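Local coordinates for protein methylase yhhF (Escherichia coli, PDB 2FPO) that methylates N2 of guanine 966 of 16S rRNA in the assembled 30S particle, using S-adenosyl-L-methionine as methyl donor, at residues A[42-45]-A[46-50]; A[138-141]-A[142-146]. All blocks are in the same frame, centred on the assembly; numbering follows the deposited sequence.

Interaction 1: A[42-45]-A[46-50]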
ATOM      1  N   ARG A  42      -6.488   6.405  -6.805  1.00 36.95           N
ATOM      2  CA  ARG A  42      -5.128   6.084  -7.229  1.00 36.52           C
ATOM      3  C   ARG A  42      -4.459   7.287  -7.875  1.00 35.10           C
ATOM      4  O   ARG A  42      -3.278   7.558  -7.645  1.00 34.20           O
ATOM      5  CB  ARG A  42      -5.107   4.866  -8.169  1.00 36.60           C
ATOM      6  CG  ARG A  42      -4.982   3.549  -7.440  1.00 38.08           C
ATOM      7  CD  ARG A  42      -4.867   2.380  -8.416  1.00 38.92           C
ATOM      8  NE  ARG A  42      -6.127   2.148  -9.112  1.00 43.25           N
ATOM      9  CZ  ARG A  42      -6.247   1.498 -10.259  1.00 45.19           C
ATOM     10  NH1 ARG A  42      -5.174   1.007 -10.868  1.00 48.10           N
ATOM     11  NH2 ARG A  42      -7.442   1.350 -10.807  1.00 45.72           N
ATOM     12  N   GLU A  43      -5.234   8.017  -8.678  1.00 33.62           N
ATOM     13  CA  GLU A  43      -4.759   9.217  -9.326  1.00 32.76           C
ATOM     14  C   GLU A  43      -4.251  10.232  -8.314  1.00 32.04           C
ATOM     15  O   GLU A  43      -3.128  10.720  -8.433  1.00 31.73           O
ATOM     16  CB  GLU A  43      -5.887   9.793 -10.177  1.00 33.02           C
ATOM     17  CG  GLU A  43      -5.477  10.846 -11.140  1.00 33.90           C
ATOM     18  CD  GLU A  43      -6.670  11.313 -11.988  1.00 35.31           C
ATOM     19  OE1 GLU A  43      -6.521  11.408 -13.223  1.00 35.66           O
ATOM     20  OE2 GLU A  43      -7.751  11.560 -11.410  1.00 34.85           O
ATOM     21  N   THR A  44      -5.059  10.517  -7.303  1.00 30.84           N
ATOM     22  CA  THR A  44      -4.679  11.438  -6.233  1.00 30.89           C
ATOM     23  C   THR A  44      -3.415  10.958  -5.478  1.00 30.83           C
ATOM     24  O   THR A  44      -2.472  11.736  -5.289  1.00 30.07           O
ATOM     25  CB  THR A  44      -5.862  11.635  -5.233  1.00 30.91           C
ATOM     26  OG1 THR A  44      -6.994  12.148  -5.935  1.00 31.15           O
ATOM     27  CG2 THR A  44      -5.508  12.594  -4.105  1.00 31.99           C
ATOM     28  N   LEU A  45      -3.398   9.686  -5.065  1.00 29.90           N
ATOM     29  CA  LEU A  45      -2.288   9.140  -4.291  1.00 30.01           C
ATOM     30  C   LEU A  45      -0.963   9.200  -5.064  1.00 29.62           C
ATOM     31  O   LEU A  45       0.084   9.597  -4.530  1.00 29.28           O
ATOM     32  CB  LEU A  45      -2.573   7.668  -3.921  1.00 30.56           C
ATOM     33  CG  LEU A  45      -1.461   6.891  -3.215  1.00 30.13           C
ATOM     34  CD1 LEU A  45      -0.896   7.663  -1.975  1.00 28.77           C
ATOM     35  CD2 LEU A  45      -1.963   5.474  -2.815  1.00 30.39           C
ATOM     36  N   PHE A  46      -1.016   8.775  -6.319  1.00 29.52           N
ATOM     37  CA  PHE A  46       0.183   8.680  -7.117  1.00 29.74           C
ATOM     38  C   PHE A  46       0.637  10.024  -7.630  1.00 29.36           C
ATOM     39  O   PHE A  46       1.825  10.191  -7.898  1.00 30.06           O
ATOM     40  CB  PHE A  46       0.106   7.558  -8.156  1.00 29.36           C
ATOM     41  CG  PHE A  46       0.231   6.195  -7.529  1.00 30.61           C
ATOM     42  CD1 PHE A  46       1.503   5.695  -7.170  1.00 29.87           C
ATOM     43  CD2 PHE A  46      -0.911   5.453  -7.201  1.00 27.98           C
ATOM     44  CE1 PHE A  46       1.631   4.472  -6.553  1.00 28.66           C
ATOM     45  CE2 PHE A  46      -0.791   4.210  -6.574  1.00 29.84           C
ATOM     46  CZ  PHE A  46       0.475   3.712  -6.263  1.00 29.47           C
ATOM     47  N   ASN A  47      -0.271  10.993  -7.703  1.00 28.77           N
ATOM     48  CA  ASN A  47       0.150  12.377  -7.881  0.50 28.88           C
ATOM     49  C   ASN A  47       0.923  12.855  -6.639  1.00 29.13           C
ATOM     50  O   ASN A  47       1.987  13.461  -6.784  1.00 29.22           O
ATOM     51  CB  ASN A  47      -1.030  13.287  -8.247  0.50 28.59           C
ATOM     52  CG  ASN A  47      -1.649  12.950  -9.624  0.50 29.54           C
ATOM     53  OD1 ASN A  47      -1.152  12.095 -10.366  0.50 30.02           O
ATOM     54  ND2 ASN A  47      -2.756  13.621  -9.953  0.50 32.15           N
ATOM     55  N   TRP A  48       0.425  12.544  -5.433  1.00 28.34           N
ATOM     56  CA  TRP A  48       1.182  12.889  -4.192  1.00 29.27           C
ATOM     57  C   TRP A  48       2.571  12.229  -4.139  1.00 29.40           C
ATOM     58  O   TRP A  48       3.520  12.798  -3.600  1.00 29.64           O
ATOM     59  CB  TRP A  48       0.451  12.464  -2.908  1.00 28.50           C
ATOM     60  CG  TRP A  48      -0.869  13.152  -2.588  1.00 29.16           C
ATOM     61  CD1 TRP A  48      -1.313  14.372  -3.038  1.00 30.19           C
ATOM     62  CD2 TRP A  48      -1.895  12.643  -1.734  1.00 29.08           C
ATOM     63  NE1 TRP A  48      -2.565  14.649  -2.507  1.00 29.64           N
ATOM     64  CE2 TRP A  48      -2.938  13.606  -1.697  1.00 30.78           C
ATOM     65  CE3 TRP A  48      -2.022  11.476  -0.966  1.00 29.70           C
ATOM     66  CZ2 TRP A  48      -4.097  13.431  -0.926  1.00 28.88           C
ATOM     67  CZ3 TRP A  48      -3.171  11.291  -0.221  1.00 29.79           C
ATOM     68  CH2 TRP A  48      -4.203  12.274  -0.203  1.00 28.82           C
ATOM     69  N   LEU A  49       2.658  11.005  -4.663  1.00 29.65           N
ATOM     70  CA  LEU A  49       3.870  10.173  -4.609  1.00 29.17           C
ATOM     71  C   LEU A  49       4.816  10.352  -5.791  1.00 29.77           C
ATOM     72  O   LEU A  49       5.895   9.774  -5.806  1.00 28.39           O
ATOM     73  CB  LEU A  49       3.463   8.690  -4.525  1.00 29.64           C
ATOM     74  CG  LEU A  49       2.828   8.249  -3.194  1.00 29.28           C
ATOM     75  CD1 LEU A  49       2.470   6.772  -3.238  1.00 27.17           C
ATOM     76  CD2 LEU A  49       3.734   8.556  -2.001  1.00 26.56           C
ATOM     77  N   ALA A  50       4.407  11.152  -6.776  1.00 30.30           N
ATOM     78  CA  ALA A  50       5.120  11.244  -8.068  1.00 31.18           C
ATOM     79  C   ALA A  50       6.629  11.545  -7.907  1.00 31.61           C
ATOM     80  O   ALA A  50       7.453  10.892  -8.534  1.00 33.09           O
ATOM     81  CB  ALA A  50       4.443  12.262  -8.986  1.00 31.74           C
TER

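Interaction 2: A[138-141]-A[142-146]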
ATOM      1  N   GLU A 138      -4.825   0.818  13.570  1.00 30.01           N
ATOM      2  CA  GLU A 138      -3.839   1.310  14.514  1.00 31.47           C
ATOM      3  C   GLU A 138      -2.762   0.300  14.865  1.00 30.89           C
ATOM      4  O   GLU A 138      -1.625   0.705  15.111  1.00 29.74           O
ATOM      5  CB  GLU A 138      -4.488   1.832  15.792  1.00 32.92           C
ATOM      6  CG  GLU A 138      -4.667   3.342  15.782  1.00 38.57           C
ATOM      7  CD  GLU A 138      -6.071   3.758  15.442  1.00 46.00           C
ATOM      8  OE1 GLU A 138      -6.570   3.305  14.377  1.00 50.80           O
ATOM      9  OE2 GLU A 138      -6.671   4.528  16.236  1.00 45.55           O
ATOM     10  N   GLU A 139      -3.146  -0.986  14.900  1.00 29.82           N
ATOM     11  CA  GLU A 139      -2.253  -2.110  15.176  1.00 30.51           C
ATOM     12  C   GLU A 139      -1.160  -2.213  14.123  1.00 30.19           C
ATOM     13  O   GLU A 139       0.008  -2.440  14.441  1.00 29.61           O
ATOM     14  CB  GLU A 139      -3.039  -3.428  15.169  1.00 29.76           C
ATOM     15  CG  GLU A 139      -3.896  -3.673  16.424  1.00 31.16           C
ATOM     16  CD  GLU A 139      -5.248  -2.928  16.418  1.00 34.99           C
ATOM     17  OE1 GLU A 139      -5.582  -2.232  15.430  1.00 32.93           O
ATOM     18  OE2 GLU A 139      -5.983  -3.043  17.430  1.00 37.06           O
ATOM     19  N   THR A 140      -1.565  -2.054  12.870  1.00 29.43           N
ATOM     20  CA  THR A 140      -0.654  -2.132  11.718  1.00 29.88           C
ATOM     21  C   THR A 140       0.326  -0.976  11.778  1.00 29.14           C
ATOM     22  O   THR A 140       1.527  -1.154  11.642  1.00 28.94           O
ATOM     23  CB  THR A 140      -1.447  -2.121  10.362  1.00 29.16           C
ATOM     24  OG1 THR A 140      -2.275  -3.287  10.299  1.00 30.39           O
ATOM     25  CG2 THR A 140      -0.489  -2.155   9.161  1.00 30.12           C
ATOM     26  N   ILE A 141      -0.211   0.219  11.983  1.00 28.64           N
ATOM     27  CA  ILE A 141       0.583   1.431  12.167  1.00 27.62           C
ATOM     28  C   ILE A 141       1.669   1.287  13.259  1.00 28.58           C
ATOM     29  O   ILE A 141       2.815   1.683  13.057  1.00 27.92           O
ATOM     30  CB  ILE A 141      -0.349   2.616  12.470  1.00 27.64           C
ATOM     31  CG1 ILE A 141      -0.992   3.096  11.153  1.00 27.81           C
ATOM     32  CG2 ILE A 141       0.390   3.760  13.277  1.00 26.05           C
ATOM     33  CD1 ILE A 141      -2.236   4.003  11.353  1.00 25.04           C
ATOM     34  N   ASN A 142       1.317   0.680  14.388  1.00 28.71           N
ATOM     35  CA  ASN A 142       2.309   0.523  15.471  1.00 30.28           C
ATOM     36  C   ASN A 142       3.351  -0.523  15.160  1.00 29.87           C
ATOM     37  O   ASN A 142       4.510  -0.358  15.516  1.00 29.89           O
ATOM     38  CB  ASN A 142       1.641   0.196  16.794  1.00 30.71           C
ATOM     39  CG  ASN A 142       0.928   1.388  17.397  1.00 34.05           C
ATOM     40  OD1 ASN A 142      -0.091   1.229  18.063  1.00 37.82           O
ATOM     41  ND2 ASN A 142       1.475   2.577  17.196  1.00 37.11           N
ATOM     42  N   LEU A 143       2.938  -1.609  14.502  1.00 29.61           N
ATOM     43  CA  LEU A 143       3.884  -2.649  14.090  1.00 29.12           C
ATOM     44  C   LEU A 143       4.869  -2.122  13.064  1.00 29.13           C
ATOM     45  O   LEU A 143       6.054  -2.409  13.164  1.00 27.95           O
ATOM     46  CB  LEU A 143       3.159  -3.883  13.550  1.00 29.16           C
ATOM     47  CG  LEU A 143       2.408  -4.681  14.636  1.00 28.60           C
ATOM     48  CD1 LEU A 143       1.286  -5.465  13.991  1.00 26.11           C
ATOM     49  CD2 LEU A 143       3.309  -5.593  15.451  1.00 29.57           C
ATOM     50  N   LEU A 144       4.372  -1.342  12.089  1.00 28.82           N
ATOM     51  CA  LEU A 144       5.244  -0.704  11.077  1.00 27.64           C
ATOM     52  C   LEU A 144       6.328   0.125  11.731  1.00 28.03           C
ATOM     53  O   LEU A 144       7.517  -0.015  11.437  1.00 26.76           O
ATOM     54  CB  LEU A 144       4.432   0.152  10.061  1.00 28.12           C
ATOM     55  CG  LEU A 144       3.540  -0.610   9.068  1.00 25.26           C
ATOM     56  CD1 LEU A 144       2.671   0.404   8.284  1.00 27.44           C
ATOM     57  CD2 LEU A 144       4.449  -1.448   8.117  1.00 21.67           C
ATOM     58  N   GLU A 145       5.917   0.993  12.640  1.00 29.17           N
ATOM     59  CA  GLU A 145       6.857   1.834  13.390  1.00 29.08           C
ATOM     60  C   GLU A 145       7.803   1.059  14.332  1.00 29.89           C
ATOM     61  O   GLU A 145       8.944   1.452  14.499  1.00 28.70           O
ATOM     62  CB  GLU A 145       6.088   2.890  14.182  1.00 29.59           C
ATOM     63  CG  GLU A 145       6.945   3.861  15.034  1.00 27.63           C
ATOM     64  CD  GLU A 145       7.949   4.650  14.210  1.00 29.26           C
ATOM     65  OE1 GLU A 145       7.623   5.023  13.059  1.00 28.11           O
ATOM     66  OE2 GLU A 145       9.069   4.910  14.725  1.00 27.12           O
ATOM     67  N   ASP A 146       7.319  -0.005  14.978  1.00 31.15           N
ATOM     68  CA  ASP A 146       8.090  -0.642  16.053  1.00 31.38           C
ATOM     69  C   ASP A 146       9.053  -1.707  15.549  1.00 30.96           C
ATOM     70  O   ASP A 146      10.024  -2.012  16.218  1.00 30.47           O
ATOM     71  CB  ASP A 146       7.184  -1.283  17.095  1.00 32.38           C
ATOM     72  CG  ASP A 146       6.343  -0.285  17.841  1.00 34.84           C
ATOM     73  OD1 ASP A 146       6.605   0.939  17.780  1.00 38.46           O
ATOM     74  OD2 ASP A 146       5.387  -0.738  18.492  1.00 37.68           O
TER

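Interaction 1: A[42-45]-A[46-50]
On helix 39-53, which packs against the central sheet of the Rossmann-like methyltransferase fold, Thr-44 and Trp-48 meet one turn apart in a CH-pi contact. The methyl CG2 of Thr-44 lies over one face of the indole, 4.0 Å from the centroid of the Trp-48 six-membered ring and displaced toward its rim, with CZ2 and CE2 the nearest ring atoms. With OG1 of Thr-44 beside the backbone N (chi1 -59°), the other branch, CG2, stands anti to that N and is carried over the indole face; OG1 itself bonds Arg-40 O, one turn back, and Lys-179 NZ. Replacing Trp-48 by an alanine would probably leave the Thr-44 methyl without its aromatic cover and open a gap beside Arg-177 and Lys-179, which the indole touches. On the buried side, Leu-45 CD1 meets Leu-49 CD1 at 3.7 Å, the two side chains crossing at a slant; both leucines also touch Phe-127 of strand 123-128. Leu-45 CG sits above a face of the Phe-46 ring, toward its rim, whereas the carbonyl O of Arg-42 lies at the ring edge, 3.2 Å from Phe-46 CD2. Arg-42 O also accepts the helical bond from Phe-46 N at 2.9 Å. Arg-42 sends its guanidinium elsewhere, NH1 forming a salt bridge with Glu-71 and a hydrogen bond to Arg-15 O. Trp-48 N closes its own turn on Thr-44 O at 3.0 Å.

Interaction 2: A[138-141]-A[142-146]
Thr-140 and Leu-144 lie side by side one turn apart on helix 137-146, a helix packed against the Rossmann-like sheet, with Thr-140 CG2 4.2 Å from Leu-144 CD1. The Leu-144 branch also leans over the backbone: its CG approaches Thr-140 O to 3.3 Å, and Leu-144 N donates to that oxygen in a nearly straight bond of 167° at N-H. Leu-143 repeats this pose one residue earlier. Its CG stands anti to the carbonyl carbon (chi1 -70°), which lays CD1 3.3 Å from Glu-139 O, the acceptor of Leu-143 N. Asn-142 folds back on Glu-138 in a similar way, but its OD1 comes near Glu-138 O, and two acceptors cannot bond; Glu-138 O instead accepts from the backbone Asn-142 N at 3.0 Å. Farther out, Leu-116 of helix 112-116 touches Thr-140, Leu-143 and Leu-144, while Val-128 of strand 123-128 touches Thr-140 and Leu-144. Thr-140 OG1 bonds Leu-136 O, one turn back, and the methyl CG2 is the branch beside Leu-144. Glu-145 is gripped by three residues: OE1 takes a salt bridge from Arg-191 and a hydrogen bond from Trp-173 NE1, and OE2 bonds Asn-172 ND2. Glu-145 N donates to Ile-141 O at 3.2 Å.

In the fold
Interactions 1 and 2 lie on separate helices, 39-53 and 137-146, with centres 23 Å apart and nearest atoms about 13 Å apart, so they do not touch. Strand 123-128 is common to both: residues 42-50 meet it through Leu-45 and Leu-49, residues 138-146 through Thr-140 and Leu-144. Each is partly buried, with an apolar flank on the sheet and polar residues outside. Interaction 1 is the more aromatic, pairing an indole and a phenyl ring with aliphatic neighbours, and its arginine reaches helix 67-74. Within its own segments interaction 2 has no aromatic side chain; its apolar contact is methyl against leucine, flanked by helix 112-116, and its polar tie to strand 184-191 runs through a carboxylate.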